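Local coordinates for protein isocitrate dehydrogenase [NAD] subunit 2, mitochondrial (Saccharomyces cerevisiae, PDB 3BLX) that forms, with its partner subunit IDH1, the octameric mitochondrial enzyme that oxidises isocitrate to 2-oxoglutarate with NAD(+) in the citric acid cycle, and also binds RNA, at residues B[16-28]-B[48-60]. Sequence-based numbering, arbitrary orientation.
Sequences NPSTGKYTVSFIE and NVPIEWESCDVSP
With its CG anti to the carbonyl carbon and beside the backbone N (chi1 -54°), Trp-53 lays its indole alongside Val-24 and turns one face to Phe-26. The two rings meet T-shaped: the CD1 edge of Phe-26 points at that face of Trp-53, the planes stand 83° apart, and Phe-26 CD1 lies 3.4 Å from Trp-53 CE3. Val-24 divides its branches, CG1 reaching the rim of the indole at CZ3 of Trp-53 and CG2 resting 3.7 Å from CG2 of Ile-51, a methyl that lies toward the rim of the indole face opposite Phe-26. Were Trp-53 an alanine, the Phe-26 edge would probably lose the face it points at, and a gap would be likely to open between Phe-26 and Ile-51. Strands 22-23 and 51-52 run parallel here, joined through helix 33-45 as a beta-alpha-beta unit, and Phe-44 and Lys-41 of that helix also meet the indole. The N-H donors alternate between the strands: Tyr-22 N donates to Pro-50 O (2.6 Å), Glu-52 N to Tyr-22 O (3.0 Å), and Val-24 N to Glu-52 O (3.2 Å). Among the residues of the turn at 16-20, Asn-16 ND2 binds Thr-19 OG1 at 3.0 Å, and the carboxylate of Glu-52 lies near both side chains. Farther along, Ile-27 packs CD1 against CG1 of Val-58 at 3.8 Å, the two side chains crossing at about a right angle.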
ATOM      1  N   ASN B  16      18.455  -6.458 -67.505  1.00106.78           N
ATOM      2  CA  ASN B  16      18.387  -5.093 -68.019  1.00118.43           C
ATOM      3  C   ASN B  16      18.436  -5.117 -69.553  1.00125.54           C
ATOM      4  O   ASN B  16      19.330  -5.745 -70.137  1.00122.34           O
ATOM      5  CB  ASN B  16      19.542  -4.252 -67.469  1.00124.45           C
ATOM      6  CG  ASN B  16      19.266  -2.757 -67.526  1.00121.27           C
ATOM      7  OD1 ASN B  16      18.110  -2.317 -67.474  1.00100.14           O
ATOM      8  ND2 ASN B  16      20.334  -1.966 -67.618  1.00108.77           N
ATOM      9  N   PRO B  17      17.468  -4.443 -70.208  1.00126.24           N
ATOM     10  CA  PRO B  17      17.372  -4.417 -71.674  1.00116.57           C
ATOM     11  C   PRO B  17      18.702  -4.052 -72.340  1.00119.06           C
ATOM     12  O   PRO B  17      19.050  -4.615 -73.385  1.00100.89           O
ATOM     13  CB  PRO B  17      16.335  -3.318 -71.935  1.00110.62           C
ATOM     14  CG  PRO B  17      15.476  -3.315 -70.713  1.00108.58           C
ATOM     15  CD  PRO B  17      16.393  -3.659 -69.566  1.00120.28           C
ATOM     16  N   SER B  18      19.437  -3.129 -71.724  1.00113.88           N
ATOM     17  CA  SER B  18      20.700  -2.645 -72.276  1.00113.22           C
ATOM     18  C   SER B  18      21.927  -3.429 -71.805  1.00124.25           C
ATOM     19  O   SER B  18      22.650  -4.002 -72.630  1.00116.54           O
ATOM     20  CB  SER B  18      20.877  -1.160 -71.960  1.00104.11           C
ATOM     21  OG  SER B  18      20.800  -0.936 -70.562  1.00101.01           O
ATOM     22  N   THR B  19      22.161  -3.456 -70.487  1.00124.21           N
ATOM     23  CA  THR B  19      23.381  -4.046 -69.911  1.00120.86           C
ATOM     24  C   THR B  19      23.434  -5.590 -69.970  1.00119.29           C
ATOM     25  O   THR B  19      24.520  -6.185 -69.904  1.00 99.82           O
ATOM     26  CB  THR B  19      23.621  -3.574 -68.440  1.00108.67           C
ATOM     27  OG1 THR B  19      23.208  -2.213 -68.288  1.00102.54           O
ATOM     28  CG2 THR B  19      25.097  -3.691 -68.062  1.00 91.98           C
ATOM     29  N   GLY B  20      22.271  -6.231 -70.102  1.00114.85           N
ATOM     30  CA  GLY B  20      22.194  -7.684 -70.059  1.00104.65           C
ATOM     31  C   GLY B  20      22.463  -8.174 -68.649  1.00112.83           C
ATOM     32  O   GLY B  20      22.897  -9.306 -68.435  1.00 88.31           O
ATOM     33  N   LYS B  21      22.207  -7.291 -67.687  1.00113.69           N
ATOM     34  CA  LYS B  21      22.472  -7.553 -66.282  1.00 91.37           C
ATOM     35  C   LYS B  21      21.201  -7.355 -65.461  1.00104.60           C
ATOM     36  O   LYS B  21      20.525  -6.333 -65.594  1.00106.94           O
ATOM     37  CB  LYS B  21      23.552  -6.601 -65.766  1.00 92.92           C
ATOM     38  CG  LYS B  21      24.973  -6.927 -66.201  1.00 89.19           C
ATOM     39  CD  LYS B  21      25.985  -6.115 -65.396  1.00 95.26           C
ATOM     40  CE  LYS B  21      27.397  -6.679 -65.533  1.00105.68           C
ATOM     41  NZ  LYS B  21      28.345  -6.166 -64.494  1.00 88.81           N
ATOM     42  N   TYR B  22      20.885  -8.333 -64.614  1.00100.96           N
ATOM     43  CA  TYR B  22      19.728  -8.258 -63.722  1.00 91.59           C
ATOM     44  C   TYR B  22      19.896  -7.176 -62.655  1.00 94.50           C
ATOM     45  O   TYR B  22      20.975  -7.024 -62.075  1.00 92.24           O
ATOM     46  CB  TYR B  22      19.512  -9.600 -63.026  1.00 81.61           C
ATOM     47  CG  TYR B  22      19.080 -10.717 -63.936  1.00 81.92           C
ATOM     48  CD1 TYR B  22      19.998 -11.652 -64.412  1.00 84.31           C
ATOM     49  CD2 TYR B  22      17.753 -10.850 -64.310  1.00 82.10           C
ATOM     50  CE1 TYR B  22      19.603 -12.680 -65.239  1.00 80.30           C
ATOM     51  CE2 TYR B  22      17.348 -11.874 -65.139  1.00 88.52           C
ATOM     52  CZ  TYR B  22      18.276 -12.784 -65.602  1.00 89.94           C
ATOM     53  OH  TYR B  22      17.869 -13.805 -66.427  1.00 90.42           O
ATOM     54  N   THR B  23      18.823  -6.433 -62.394  1.00 76.83           N
ATOM     55  CA  THR B  23      18.818  -5.444 -61.319  1.00 87.57           C
ATOM     56  C   THR B  23      18.475  -6.085 -59.967  1.00 90.07           C
ATOM     57  O   THR B  23      17.473  -6.792 -59.847  1.00 82.01           O
ATOM     58  CB  THR B  23      17.825  -4.303 -61.618  1.00 96.02           C
ATOM     59  OG1 THR B  23      16.710  -4.817 -62.362  1.00 88.63           O
ATOM     60  CG2 THR B  23      18.500  -3.216 -62.432  1.00 97.32           C
ATOM     61  N   VAL B  24      19.310  -5.832 -58.960  1.00 82.47           N
ATOM     62  CA  VAL B  24      19.116  -6.355 -57.607  1.00 66.90           C
ATOM     63  C   VAL B  24      19.325  -5.293 -56.502  1.00 73.09           C
ATOM     64  O   VAL B  24      20.432  -4.788 -56.326  1.00 71.40           O
ATOM     65  CB  VAL B  24      20.070  -7.536 -57.348  1.00 71.55           C
ATOM     66  CG1 VAL B  24      20.013  -7.958 -55.890  1.00 75.12           C
ATOM     67  CG2 VAL B  24      19.739  -8.704 -58.257  1.00 67.19           C
ATOM     68  N   SER B  25      18.269  -4.967 -55.755  1.00 71.07           N
ATOM     69  CA  SER B  25      18.370  -3.995 -54.665  1.00 62.67           C
ATOM     70  C   SER B  25      19.357  -4.506 -53.631  1.00 55.31           C
ATOM     71  O   SER B  25      19.556  -5.703 -53.518  1.00 57.55           O
ATOM     72  CB  SER B  25      17.007  -3.771 -54.020  1.00 51.73           C
ATOM     73  OG  SER B  25      16.049  -3.305 -54.948  1.00 54.00           O
ATOM     74  N   PHE B  26      19.988  -3.618 -52.877  1.00 58.73           N
ATOM     75  CA  PHE B  26      20.909  -4.100 -51.863  1.00 64.88           C
ATOM     76  C   PHE B  26      20.503  -3.909 -50.387  1.00 89.63           C
ATOM     77  O   PHE B  26      20.048  -4.853 -49.747  1.00 98.20           O
ATOM     78  CB  PHE B  26      22.318  -3.598 -52.103  1.00 69.84           C
ATOM     79  CG  PHE B  26      23.360  -4.584 -51.696  1.00 70.67           C
ATOM     80  CD1 PHE B  26      23.950  -5.403 -52.632  1.00 67.28           C
ATOM     81  CD2 PHE B  26      23.721  -4.726 -50.368  1.00 83.42           C
ATOM     82  CE1 PHE B  26      24.901  -6.330 -52.261  1.00 67.58           C
ATOM     83  CE2 PHE B  26      24.668  -5.659 -49.986  1.00 68.96           C
ATOM     84  CZ  PHE B  26      25.260  -6.461 -50.937  1.00 70.50           C
ATOM     85  N   ILE B  27      20.667  -2.709 -49.843  1.00 76.75           N
ATOM     86  CA  ILE B  27      20.486  -2.506 -48.406  1.00 77.53           C
ATOM     87  C   ILE B  27      21.689  -3.079 -47.706  1.00 61.65           C
ATOM     88  O   ILE B  27      21.645  -4.187 -47.207  1.00 55.03           O
ATOM     89  CB  ILE B  27      19.240  -3.213 -47.814  1.00 54.09           C
ATOM     90  CG1 ILE B  27      18.006  -2.991 -48.679  1.00 54.25           C
ATOM     91  CG2 ILE B  27      19.003  -2.765 -46.354  1.00 51.70           C
ATOM     92  CD1 ILE B  27      16.808  -3.764 -48.225  1.00 44.78           C
ATOM     93  N   GLU B  28      22.767  -2.318 -47.672  1.00 71.75           N
ATOM     94  CA  GLU B  28      23.993  -2.786 -47.066  1.00 71.18           C
ATOM     95  C   GLU B  28      23.891  -2.823 -45.555  1.00 63.21           C
ATOM     96  O   GLU B  28      24.683  -3.487 -44.896  1.00 61.40           O
ATOM     97  CB  GLU B  28      25.166  -1.908 -47.511  1.00 84.08           C
ATOM     98  CG  GLU B  28      25.219  -1.726 -49.023  1.00 96.78           C
ATOM     99  CD  GLU B  28      26.562  -1.229 -49.527  1.00115.34           C
ATOM    100  OE1 GLU B  28      27.431  -0.891 -48.688  1.00110.27           O
ATOM    101  OE2 GLU B  28      26.738  -1.177 -50.766  1.00106.68           O
ATOM    102  N   ASN B  48      32.073 -12.896 -62.446  1.00 98.80           N
ATOM    103  CA  ASN B  48      31.278 -12.369 -63.549  1.00101.47           C
ATOM    104  C   ASN B  48      29.859 -12.906 -63.542  1.00 97.00           C
ATOM    105  O   ASN B  48      29.535 -13.837 -64.276  1.00 92.45           O
ATOM    106  CB  ASN B  48      31.961 -12.628 -64.898  1.00107.23           C
ATOM    107  CG  ASN B  48      33.061 -11.613 -65.204  1.00116.55           C
ATOM    108  OD1 ASN B  48      32.863 -10.399 -65.072  1.00102.06           O
ATOM    109  ND2 ASN B  48      34.224 -12.108 -65.621  1.00102.33           N
ATOM    110  N   VAL B  49      29.024 -12.323 -62.684  1.00100.40           N
ATOM    111  CA  VAL B  49      27.605 -12.656 -62.638  1.00 88.24           C
ATOM    112  C   VAL B  49      26.788 -11.458 -63.139  1.00 85.31           C
ATOM    113  O   VAL B  49      27.137 -10.302 -62.877  1.00 87.31           O
ATOM    114  CB  VAL B  49      27.153 -13.086 -61.210  1.00 86.14           C
ATOM    115  CG1 VAL B  49      28.098 -14.114 -60.650  1.00 79.29           C
ATOM    116  CG2 VAL B  49      27.087 -11.905 -60.278  1.00 87.17           C
ATOM    117  N   PRO B  50      25.703 -11.736 -63.876  1.00 82.45           N
ATOM    118  CA  PRO B  50      24.797 -10.786 -64.545  1.00 84.25           C
ATOM    119  C   PRO B  50      23.987  -9.899 -63.597  1.00 83.82           C
ATOM    120  O   PRO B  50      22.765  -9.888 -63.688  1.00 82.43           O
ATOM    121  CB  PRO B  50      23.828 -11.700 -65.303  1.00 75.67           C
ATOM    122  CG  PRO B  50      24.496 -13.038 -65.347  1.00 82.46           C
ATOM    123  CD  PRO B  50      25.334 -13.136 -64.132  1.00 80.82           C
ATOM    124  N   ILE B  51      24.652  -9.151 -62.723  1.00 79.53           N
ATOM    125  CA  ILE B  51      23.955  -8.378 -61.699  1.00 90.90           C
ATOM    126  C   ILE B  51      24.551  -6.983 -61.476  1.00 89.16           C
ATOM    127  O   ILE B  51      25.761  -6.827 -61.281  1.00 73.24           O
ATOM    128  CB  ILE B  51      23.917  -9.152 -60.349  1.00 98.04           C
ATOM    129  CG1 ILE B  51      23.130 -10.451 -60.496  1.00 81.63           C
ATOM    130  CG2 ILE B  51      23.316  -8.296 -59.236  1.00 87.28           C
ATOM    131  CD1 ILE B  51      23.298 -11.378 -59.342  1.00 88.29           C
ATOM    132  N   GLU B  52      23.682  -5.976 -61.515  1.00 82.76           N
ATOM    133  CA  GLU B  52      24.033  -4.619 -61.123  1.00 90.43           C
ATOM    134  C   GLU B  52      23.251  -4.262 -59.856  1.00 95.05           C
ATOM    135  O   GLU B  52      22.039  -4.470 -59.785  1.00 80.07           O
ATOM    136  CB  GLU B  52      23.710  -3.636 -62.253  1.00 91.26           C
ATOM    137  CG  GLU B  52      22.250  -3.650 -62.680  1.00104.58           C
ATOM    138  CD  GLU B  52      21.975  -2.800 -63.904  1.00116.97           C
ATOM    139  OE1 GLU B  52      22.773  -2.848 -64.871  1.00121.46           O
ATOM    140  OE2 GLU B  52      20.945  -2.094 -63.894  1.00100.91           O
ATOM    141  N   TRP B  53      23.947  -3.727 -58.859  1.00 82.76           N
ATOM    142  CA  TRP B  53      23.329  -3.402 -57.583  1.00 77.84           C
ATOM    143  C   TRP B  53      22.497  -2.116 -57.601  1.00 73.31           C
ATOM    144  O   TRP B  53      22.236  -1.559 -58.658  1.00 83.97           O
ATOM    145  CB  TRP B  53      24.408  -3.324 -56.521  1.00 77.72           C
ATOM    146  CG  TRP B  53      25.239  -4.577 -56.466  1.00 96.09           C
ATOM    147  CD1 TRP B  53      26.578  -4.688 -56.704  1.00 96.65           C
ATOM    148  CD2 TRP B  53      24.776  -5.904 -56.164  1.00100.50           C
ATOM    149  NE1 TRP B  53      26.981  -5.994 -56.556  1.00 84.74           N
ATOM    150  CE2 TRP B  53      25.895  -6.759 -56.225  1.00 89.83           C
ATOM    151  CE3 TRP B  53      23.524  -6.451 -55.838  1.00 80.38           C
ATOM    152  CZ2 TRP B  53      25.803  -8.122 -55.971  1.00 84.24           C
ATOM    153  CZ3 TRP B  53      23.442  -7.804 -55.585  1.00 70.33           C
ATOM    154  CH2 TRP B  53      24.570  -8.623 -55.652  1.00 74.39           C
ATOM    155  N   GLU B  54      22.076  -1.658 -56.427  1.00 74.59           N
ATOM    156  CA  GLU B  54      21.202  -0.496 -56.323  1.00 73.16           C
ATOM    157  C   GLU B  54      20.909  -0.192 -54.862  1.00 74.82           C
ATOM    158  O   GLU B  54      19.757  -0.136 -54.460  1.00 89.83           O
ATOM    159  CB  GLU B  54      19.891  -0.745 -57.078  1.00 69.99           C
ATOM    160  CG  GLU B  54      19.008   0.497 -57.250  1.00 90.52           C
ATOM    161  CD  GLU B  54      17.833   0.278 -58.207  1.00108.65           C
ATOM    162  OE1 GLU B  54      17.862  -0.703 -58.985  1.00103.80           O
ATOM    163  OE2 GLU B  54      16.880   1.094 -58.187  1.00101.50           O
ATOM    164  N   SER B  55      21.955   0.015 -54.076  1.00 86.54           N
ATOM    165  CA  SER B  55      21.820   0.132 -52.626  1.00 93.50           C
ATOM    166  C   SER B  55      20.640   0.991 -52.178  1.00 91.04           C
ATOM    167  O   SER B  55      20.508   2.136 -52.601  1.00 80.45           O
ATOM    168  CB  SER B  55      23.127   0.636 -52.007  1.00 90.41           C
ATOM    169  OG  SER B  55      23.730   1.619 -52.824  1.00 87.37           O
ATOM    170  N   CYS B  56      19.787   0.415 -51.325  1.00 91.78           N
ATOM    171  CA  CYS B  56      18.607   1.092 -50.789  1.00 77.78           C
ATOM    172  C   CYS B  56      18.802   1.482 -49.339  1.00 84.76           C
ATOM    173  O   CYS B  56      19.569   0.851 -48.620  1.00 86.40           O
ATOM    174  CB  CYS B  56      17.389   0.172 -50.852  1.00 74.64           C
ATOM    175  SG  CYS B  56      16.981  -0.470 -52.477  1.00 87.21           S
ATOM    176  N   ASP B  57      18.096   2.514 -48.901  1.00 90.30           N
ATOM    177  CA  ASP B  57      18.029   2.816 -47.484  1.00 81.19           C
ATOM    178  C   ASP B  57      16.634   2.457 -46.999  1.00 85.35           C
ATOM    179  O   ASP B  57      15.645   2.813 -47.639  1.00 90.04           O
ATOM    180  CB  ASP B  57      18.324   4.290 -47.226  1.00 86.48           C
ATOM    181  CG  ASP B  57      18.409   4.617 -45.740  1.00101.49           C
ATOM    182  OD1 ASP B  57      19.157   3.923 -45.022  1.00102.30           O
ATOM    183  OD2 ASP B  57      17.734   5.571 -45.286  1.00 96.06           O
ATOM    184  N   VAL B  58      16.558   1.740 -45.880  1.00 97.69           N
ATOM    185  CA  VAL B  58      15.279   1.327 -45.308  1.00 91.44           C
ATOM    186  C   VAL B  58      15.070   1.908 -43.905  1.00 92.48           C
ATOM    187  O   VAL B  58      14.225   1.429 -43.150  1.00107.25           O
ATOM    188  CB  VAL B  58      15.153  -0.215 -45.230  1.00 79.25           C
ATOM    189  CG1 VAL B  58      15.056  -0.829 -46.616  1.00 56.52           C
ATOM    190  CG2 VAL B  58      16.315  -0.792 -44.462  1.00 79.61           C
ATOM    191  N   SER B  59      15.848   2.930 -43.558  1.00 93.52           N
ATOM    192  CA  SER B  59      15.677   3.617 -42.283  1.00 93.57           C
ATOM    193  C   SER B  59      14.206   3.890 -42.022  1.00 85.58           C
ATOM    194  O   SER B  59      13.518   4.480 -42.855  1.00 83.13           O
ATOM    195  CB  SER B  59      16.462   4.929 -42.261  1.00 93.47           C
ATOM    196  OG  SER B  59      17.839   4.696 -42.042  1.00 80.40           O
ATOM    197  N   PRO B  60      13.724   3.466 -40.854  1.00 85.60           N
ATOM    198  CA  PRO B  60      12.310   3.532 -40.477  1.00 86.48           C
ATOM    199  C   PRO B  60      11.758   4.955 -40.470  1.00102.06           C
ATOM    200  O   PRO B  60      12.028   5.700 -39.523  1.00107.02           O
ATOM    201  CB  PRO B  60      12.303   2.980 -39.045  1.00103.61           C
ATOM    202  CG  PRO B  60      13.593   2.232 -38.897  1.00109.78           C
ATOM    203  CD  PRO B  60      14.569   2.948 -39.767  1.00 99.46           C
TER